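Local coordinates for protein dendroaspis polylepis MT9 (Dendroaspis polylepis, PDB 6R5M) that antagonizes the type 2 muscarinic receptor as a short-chain three-finger toxin of black mamba venom, reversing agonist-induced relaxation of arteries, at residues 18-26 against 48-57; 1-9 against 30-38. One frame throughout, in Å; residues are numbered along the deposited sequence.

Contact 1: 18-26 against 48-57; sequences EENSCYKMS and QCCTSDKCNY. With PGO (S-1,2-propanediol), chain F.
The carbonyl oxygen of Lys24 accepts from the backbone N of Gln48 at 2.9 Å and is also hydrogen-bonded to a water that bridges to Gln48 OE1 and Ser26 OG. Lys24 and Gln48 form one antiparallel hydrogen-bonded pair and Cys22 with Cys50 another; in the latter, Cys22 N points almost straight at Cys50 O, 2.8 Å away. The non-hydrogen-bonded pair Tyr23 and Cys49 lies between them. Beyond the strand, the C-terminal tail folds back under the face that carries Cys22 and Lys24. Asn56 holds it there: ND2 lies 2.9 Å from Tyr23 O, with that oxygen in the amide plane although the nitrogen stands above the carbonyl plane, while OD1 accepts from His4 N. The same amide packs on Cys22, CG to CB 3.5 Å, next to the Cys50-Cys55 disulfide, whose Cys55 SG is 3.7 Å from Cys22 CB. Lys24 runs alongside Gln48, and its bend at chi3 (89°) takes NZ to the terminal carboxylate, 2.8 Å from Tyr57 OXT. The contact thus combines a strand ladder, a disulfide, an amide that donates to one strand and accepts from another, and a terminal salt bridge, which together should restrain the C-terminal tail against the sheet.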
# COMPACT_ATOMS: atom_id res chain seq x y z
N GLU A 18 -10.17 8.03 0.09
CA GLU A 18 -11.26 8.39 0.99
C GLU A 18 -10.92 7.82 2.37
O GLU A 18 -11.30 8.39 3.39
CB GLU A 18 -12.58 7.78 0.50
CG GLU A 18 -13.29 8.61 -0.57
CD GLU A 18 -14.35 7.83 -1.32
OE1 GLU A 18 -15.43 7.59 -0.74
OE2 GLU A 18 -14.10 7.46 -2.49
N GLU A 19 -10.18 6.68 2.38
CA GLU A 19 -9.71 5.98 3.58
C GLU A 19 -8.63 6.79 4.28
O GLU A 19 -7.87 7.50 3.63
CB GLU A 19 -9.14 4.58 3.23
CG GLU A 19 -10.14 3.60 2.62
CD GLU A 19 -10.20 3.58 1.11
OE1 GLU A 19 -9.73 4.54 0.46
OE2 GLU A 19 -10.75 2.60 0.56
N ASN A 20 -8.55 6.62 5.60
CA ASN A 20 -7.56 7.26 6.45
C ASN A 20 -6.20 6.54 6.36
O ASN A 20 -5.17 7.15 6.62
CB ASN A 20 -8.06 7.26 7.89
CG ASN A 20 -7.28 8.14 8.80
OD1 ASN A 20 -6.97 9.30 8.51
ND2 ASN A 20 -6.99 7.60 9.96
N SER A 21 -6.21 5.25 5.95
CA SER A 21 -4.99 4.44 5.87
C SER A 21 -4.48 4.13 4.45
O SER A 21 -5.22 4.20 3.47
CB SER A 21 -5.15 3.13 6.64
OG SER A 21 -5.57 3.33 7.98
N CYS A 22 -3.19 3.81 4.40
CA CYS A 22 -2.43 3.37 3.23
C CYS A 22 -1.89 2.00 3.60
O CYS A 22 -1.73 1.70 4.79
CB CYS A 22 -1.28 4.32 2.91
SG CYS A 22 -1.76 6.04 2.60
N TYR A 23 -1.56 1.18 2.60
CA TYR A 23 -0.98 -0.13 2.85
C TYR A 23 0.10 -0.49 1.85
O TYR A 23 0.13 0.02 0.73
CB TYR A 23 -2.06 -1.23 2.88
CG TYR A 23 -2.53 -1.67 1.51
CD1 TYR A 23 -3.60 -1.04 0.87
CD2 TYR A 23 -1.91 -2.73 0.84
CE1 TYR A 23 -4.03 -1.45 -0.39
CE2 TYR A 23 -2.31 -3.11 -0.44
CZ TYR A 23 -3.38 -2.47 -1.04
OH TYR A 23 -3.79 -2.87 -2.29
N LYS A 24 0.93 -1.44 2.24
CA LYS A 24 1.94 -2.06 1.41
C LYS A 24 1.84 -3.54 1.72
O LYS A 24 2.02 -3.95 2.88
CB LYS A 24 3.34 -1.50 1.70
CG LYS A 24 4.41 -2.02 0.74
CD LYS A 24 5.64 -1.12 0.70
CE LYS A 24 6.66 -1.51 1.74
NZ LYS A 24 7.94 -0.79 1.50
N MET A 25 1.51 -4.33 0.71
CA MET A 25 1.36 -5.77 0.83
C MET A 25 2.49 -6.49 0.13
O MET A 25 2.79 -6.18 -1.04
CB MET A 25 -0.02 -6.21 0.31
CG MET A 25 -0.38 -7.63 0.73
SD MET A 25 -2.04 -8.10 0.22
CE MET A 25 -2.95 -7.57 1.63
N SER A 26 3.15 -7.41 0.84
CA SER A 26 4.28 -8.18 0.31
C SER A 26 4.25 -9.68 0.63
O SER A 26 3.63 -10.11 1.60
CB SER A 26 5.62 -7.54 0.67
OG SER A 26 5.90 -7.63 2.05
N GLN A 48 1.71 -3.86 5.76
CA GLN A 48 2.24 -2.74 6.52
C GLN A 48 1.22 -1.63 6.33
O GLN A 48 0.99 -1.19 5.20
CB GLN A 48 3.62 -2.30 5.99
CG GLN A 48 4.79 -3.19 6.44
CD GLN A 48 6.00 -2.95 5.57
OE1 GLN A 48 6.31 -3.74 4.67
NE2 GLN A 48 6.71 -1.86 5.81
N CYS A 49 0.54 -1.23 7.41
CA CYS A 49 -0.46 -0.16 7.33
C CYS A 49 0.01 1.09 8.05
O CYS A 49 0.69 1.00 9.07
CB CYS A 49 -1.82 -0.62 7.85
SG CYS A 49 -2.58 -1.91 6.84
N CYS A 50 -0.37 2.26 7.54
CA CYS A 50 0.02 3.57 8.08
C CYS A 50 -1.05 4.60 7.75
O CYS A 50 -1.86 4.37 6.85
CB CYS A 50 1.40 3.97 7.55
SG CYS A 50 1.51 3.94 5.74
N THR A 51 -1.08 5.74 8.48
CA THR A 51 -2.15 6.73 8.32
C THR A 51 -1.69 8.17 8.00
O THR A 51 -2.36 9.12 8.41
CB THR A 51 -3.05 6.71 9.57
OG1 THR A 51 -2.26 7.03 10.72
CG2 THR A 51 -3.77 5.37 9.77
N SER A 52 -0.61 8.35 7.24
CA SER A 52 -0.16 9.69 6.85
C SER A 52 0.16 9.74 5.37
O SER A 52 0.43 8.70 4.77
CB SER A 52 1.01 10.15 7.71
OG SER A 52 2.13 9.30 7.53
N ASP A 53 0.10 10.94 4.74
CA ASP A 53 0.37 11.07 3.30
C ASP A 53 1.72 10.50 2.91
O ASP A 53 2.73 10.79 3.57
CB ASP A 53 0.28 12.54 2.83
CG ASP A 53 -1.10 13.18 2.85
OD1 ASP A 53 -2.11 12.43 2.84
OD2 ASP A 53 -1.17 14.43 2.87
N LYS A 54 1.73 9.67 1.84
CA LYS A 54 2.90 9.02 1.23
C LYS A 54 3.64 8.06 2.19
O LYS A 54 4.80 7.73 1.96
CB LYS A 54 3.85 10.10 0.64
CG LYS A 54 3.17 10.99 -0.41
CD LYS A 54 4.03 12.15 -0.87
CE LYS A 54 3.88 13.37 0.00
NZ LYS A 54 4.62 14.53 -0.53
N CYS A 55 2.95 7.59 3.26
CA CYS A 55 3.54 6.72 4.29
C CYS A 55 3.88 5.32 3.80
O CYS A 55 4.80 4.72 4.35
CB CYS A 55 2.66 6.68 5.53
SG CYS A 55 1.06 5.86 5.29
N ASN A 56 3.10 4.77 2.83
CA ASN A 56 3.28 3.41 2.34
C ASN A 56 4.35 3.27 1.24
O ASN A 56 4.15 2.52 0.28
CB ASN A 56 1.92 2.83 1.90
CG ASN A 56 1.30 3.50 0.68
OD1 ASN A 56 1.46 4.70 0.45
ND2 ASN A 56 0.58 2.73 -0.13
N TYR A 57 5.49 3.96 1.40
CA TYR A 57 6.58 3.90 0.43
C TYR A 57 7.24 2.50 0.38
O TYR A 57 7.31 1.92 -0.73
CB TYR A 57 7.59 5.03 0.68
CG TYR A 57 8.81 5.00 -0.22
CD1 TYR A 57 8.79 5.56 -1.49
CD2 TYR A 57 10.00 4.39 0.21
CE1 TYR A 57 9.91 5.52 -2.32
CE2 TYR A 57 11.12 4.34 -0.62
CZ TYR A 57 11.07 4.92 -1.88
OH TYR A 57 12.16 4.87 -2.70
OXT TYR A 57 7.61 1.97 1.45
C1 PGO F . -9.06 2.44 6.27
C2 PGO F . -9.77 3.13 7.42
C3 PGO F . -10.55 4.32 6.96
O1 PGO F . -9.81 1.33 5.79
O2 PGO F . -8.81 3.52 8.40
O HOH W 1 4.55 -5.37 3.33

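Contact 2: 1-9 against 30-38; sequences TICHIQISK and WIIGRGCGC. With SO4 (sulfate ion), chain D.
Segments 1-9 and 30-38 run antiparallel, the short strand 2-4 and the longer strand 30-36 inclined at 172° with axes 5.7 Å apart at closest, and the backbones meet through Gln6 N, which donates to Arg34 O at 3.0 Å. That carbonyl oxygen is also approached by Ile5 CA in a CA-H...O contact. Arg34 and Gln6 make the largest contributions. The arginine chain bends at chi3, and NE reaches Gln6 OE1 at 3.0 Å. The donor lies nearly on the line of the amide C=O, yet the oxygen is tilted out of the guanidinium plane and the N-H angle is only 132°, a noticeably bent bond between two flat groups steeply turned against each other. Gln6 gets there with CG anti to its own N and a bend at the next bond; the amide then passes at about a right angle to Ile31, whose CG2 touches it. On the other side of Ile5 in sequence, His4 sets CB over the rim of one guanidinium face, 3.4 Å from Arg34 NH1, its ring turned just 13° from the guanidinium plane. A sulfate, probably from the crystallisation liquor, takes nearly straight bonds from both terminal nitrogens: NH1 to O4 and NH2 to O2, each 2.8 Å. NH1 also donates to Tyr57 O, so the cation is shared between two anions. Between His4 and Gln6, Ile5 turns CD1 onto Gly35 CA, at 3.5 Å, and nears Cys36 SG. The contact brings the first finger against the outer strand 30-36 of the three-stranded sheet: strand 2-4 pairs with 14-16, strand 30-36 with 22-27, and the Cys17-Cys36 disulfide links the loop after 14-16 to strand 30-36.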
# COMPACT_ATOMS: atom_id res chain seq x y z
N THR A 1 -6.50 10.23 2.73
CA THR A 1 -5.04 10.16 2.80
C THR A 1 -4.45 9.93 1.40
O THR A 1 -5.03 9.20 0.61
CB THR A 1 -4.62 9.11 3.85
OG1 THR A 1 -5.30 9.39 5.07
CG2 THR A 1 -3.12 9.11 4.13
N ILE A 2 -3.33 10.58 1.09
CA ILE A 2 -2.64 10.38 -0.19
C ILE A 2 -1.73 9.16 -0.04
O ILE A 2 -0.87 9.14 0.83
CB ILE A 2 -1.88 11.67 -0.66
CG1 ILE A 2 -2.89 12.82 -0.95
CG2 ILE A 2 -0.98 11.37 -1.88
CD1 ILE A 2 -2.31 14.23 -0.88
N CYS A 3 -1.95 8.13 -0.87
CA CYS A 3 -1.19 6.87 -0.80
C CYS A 3 -0.47 6.56 -2.10
O CYS A 3 -1.03 6.78 -3.18
CB CYS A 3 -2.11 5.71 -0.41
SG CYS A 3 -3.11 5.98 1.08
N HIS A 4 0.73 5.94 -1.98
CA HIS A 4 1.48 5.41 -3.13
C HIS A 4 0.65 4.24 -3.69
O HIS A 4 0.07 3.48 -2.92
CB HIS A 4 2.87 4.87 -2.69
CG HIS A 4 3.87 5.92 -2.32
ND1 HIS A 4 4.60 6.60 -3.30
CD2 HIS A 4 4.29 6.33 -1.10
CE1 HIS A 4 5.40 7.43 -2.63
NE2 HIS A 4 5.26 7.29 -1.31
N ILE A 5 0.49 4.19 -5.03
CA ILE A 5 -0.26 3.12 -5.69
C ILE A 5 0.68 2.30 -6.52
O ILE A 5 1.52 2.85 -7.23
CB ILE A 5 -1.48 3.62 -6.53
CG1 ILE A 5 -2.48 4.42 -5.67
CG2 ILE A 5 -2.20 2.46 -7.28
CD1 ILE A 5 -3.41 3.65 -4.71
N GLN A 6 0.52 0.98 -6.47
CA GLN A 6 1.32 0.06 -7.26
C GLN A 6 0.69 -0.17 -8.64
O GLN A 6 -0.46 -0.56 -8.74
CB GLN A 6 1.51 -1.27 -6.51
CG GLN A 6 2.59 -2.17 -7.12
CD GLN A 6 4.02 -1.69 -6.89
OE1 GLN A 6 4.31 -0.79 -6.10
NE2 GLN A 6 4.95 -2.31 -7.60
N ILE A 7 1.45 0.16 -9.70
CA ILE A 7 1.11 -0.00 -11.12
C ILE A 7 2.36 -0.61 -11.78
O ILE A 7 3.44 -0.03 -11.66
CB ILE A 7 0.69 1.33 -11.80
CG1 ILE A 7 -0.50 2.01 -11.06
CG2 ILE A 7 0.33 1.10 -13.29
CD1 ILE A 7 -0.85 3.43 -11.50
N SER A 8 2.21 -1.76 -12.47
CA SER A 8 3.31 -2.44 -13.15
C SER A 8 4.04 -1.54 -14.15
O SER A 8 3.39 -0.88 -14.97
CB SER A 8 2.82 -3.70 -13.86
OG SER A 8 2.16 -4.58 -12.97
N LYS A 9 5.39 -1.48 -14.03
CA LYS A 9 6.31 -0.69 -14.85
C LYS A 9 6.02 0.85 -14.81
O LYS A 9 6.50 1.58 -15.69
CB LYS A 9 6.37 -1.23 -16.30
CG LYS A 9 6.99 -2.63 -16.42
CD LYS A 9 7.32 -2.98 -17.86
CE LYS A 9 8.30 -4.13 -17.96
NZ LYS A 9 8.55 -4.53 -19.37
N TRP A 30 8.69 -9.37 -1.93
CA TRP A 30 8.14 -8.90 -3.20
C TRP A 30 6.81 -8.18 -2.96
O TRP A 30 5.87 -8.77 -2.40
CB TRP A 30 7.94 -10.07 -4.18
CG TRP A 30 9.19 -10.86 -4.45
CD1 TRP A 30 9.51 -12.07 -3.91
CD2 TRP A 30 10.30 -10.47 -5.27
NE1 TRP A 30 10.75 -12.47 -4.36
CE2 TRP A 30 11.25 -11.51 -5.20
CE3 TRP A 30 10.59 -9.33 -6.05
CZ2 TRP A 30 12.48 -11.44 -5.87
CZ3 TRP A 30 11.81 -9.25 -6.69
CH2 TRP A 30 12.75 -10.29 -6.59
N ILE A 31 6.71 -6.93 -3.41
CA ILE A 31 5.51 -6.11 -3.30
C ILE A 31 4.41 -6.62 -4.24
O ILE A 31 4.61 -6.68 -5.45
CB ILE A 31 5.81 -4.60 -3.48
CG1 ILE A 31 6.79 -4.08 -2.42
CG2 ILE A 31 4.52 -3.77 -3.45
CD1 ILE A 31 7.88 -3.32 -2.94
N ILE A 32 3.27 -7.03 -3.66
CA ILE A 32 2.12 -7.51 -4.43
C ILE A 32 1.04 -6.42 -4.55
O ILE A 32 0.12 -6.56 -5.36
CB ILE A 32 1.57 -8.88 -3.95
CG1 ILE A 32 1.09 -8.85 -2.49
CG2 ILE A 32 2.57 -9.98 -4.18
CD1 ILE A 32 0.21 -10.06 -2.10
N GLY A 33 1.19 -5.35 -3.78
CA GLY A 33 0.27 -4.23 -3.81
C GLY A 33 0.61 -3.09 -2.88
O GLY A 33 1.30 -3.28 -1.87
N ARG A 34 0.16 -1.90 -3.24
CA ARG A 34 0.32 -0.65 -2.49
C ARG A 34 -0.90 0.17 -2.86
O ARG A 34 -1.16 0.39 -4.05
CB ARG A 34 1.59 0.12 -2.89
CG ARG A 34 2.91 -0.40 -2.33
CD ARG A 34 4.04 0.60 -2.47
NE ARG A 34 4.15 1.10 -3.84
CZ ARG A 34 4.86 2.15 -4.22
NH1 ARG A 34 5.58 2.84 -3.33
NH2 ARG A 34 4.87 2.53 -5.49
N GLY A 35 -1.65 0.61 -1.86
CA GLY A 35 -2.82 1.42 -2.13
C GLY A 35 -3.54 1.97 -0.93
O GLY A 35 -2.95 2.17 0.13
N CYS A 36 -4.85 2.22 -1.11
CA CYS A 36 -5.78 2.79 -0.15
C CYS A 36 -6.27 1.75 0.86
O CYS A 36 -6.45 0.59 0.50
CB CYS A 36 -6.96 3.44 -0.88
SG CYS A 36 -6.50 4.69 -2.11
N GLY A 37 -6.56 2.19 2.07
CA GLY A 37 -7.09 1.34 3.14
C GLY A 37 -6.08 0.42 3.82
O GLY A 37 -4.87 0.55 3.60
N CYS A 38 -6.58 -0.48 4.68
CA CYS A 38 -5.75 -1.46 5.39
C CYS A 38 -6.39 -2.85 5.27
O CYS A 38 -7.32 -3.17 6.01
CB CYS A 38 -5.50 -1.07 6.85
SG CYS A 38 -4.39 -2.19 7.74
S SO4 D . 7.48 4.74 -5.88
O1 SO4 D . 8.19 5.94 -6.36
O2 SO4 D . 6.35 4.47 -6.77
O3 SO4 D . 8.39 3.60 -5.89
O4 SO4 D . 6.98 4.96 -4.52

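How the contacts relate
The two contacts illustrate how a small disulfide-rich fold is closed from several directions at once. Their centres lie 8 Å apart, and their segments alternate along the chain: 1-9, 18-26, 30-38, 48-57. Strand 22-27 is the middle of the three-stranded sheet, with 45-50 beside it in contact 1 and 30-36 on its other side, where contact 2 adds the N-terminal finger. Two disulfides join the contacts directly, Cys3-Cys22 and Cys38-Cys49, and Tyr23 and Glu19 pack on Cys36. Such interleaving knits the bases of the fingers and both chain ends into one core, the three-finger plan, from which the loops extend.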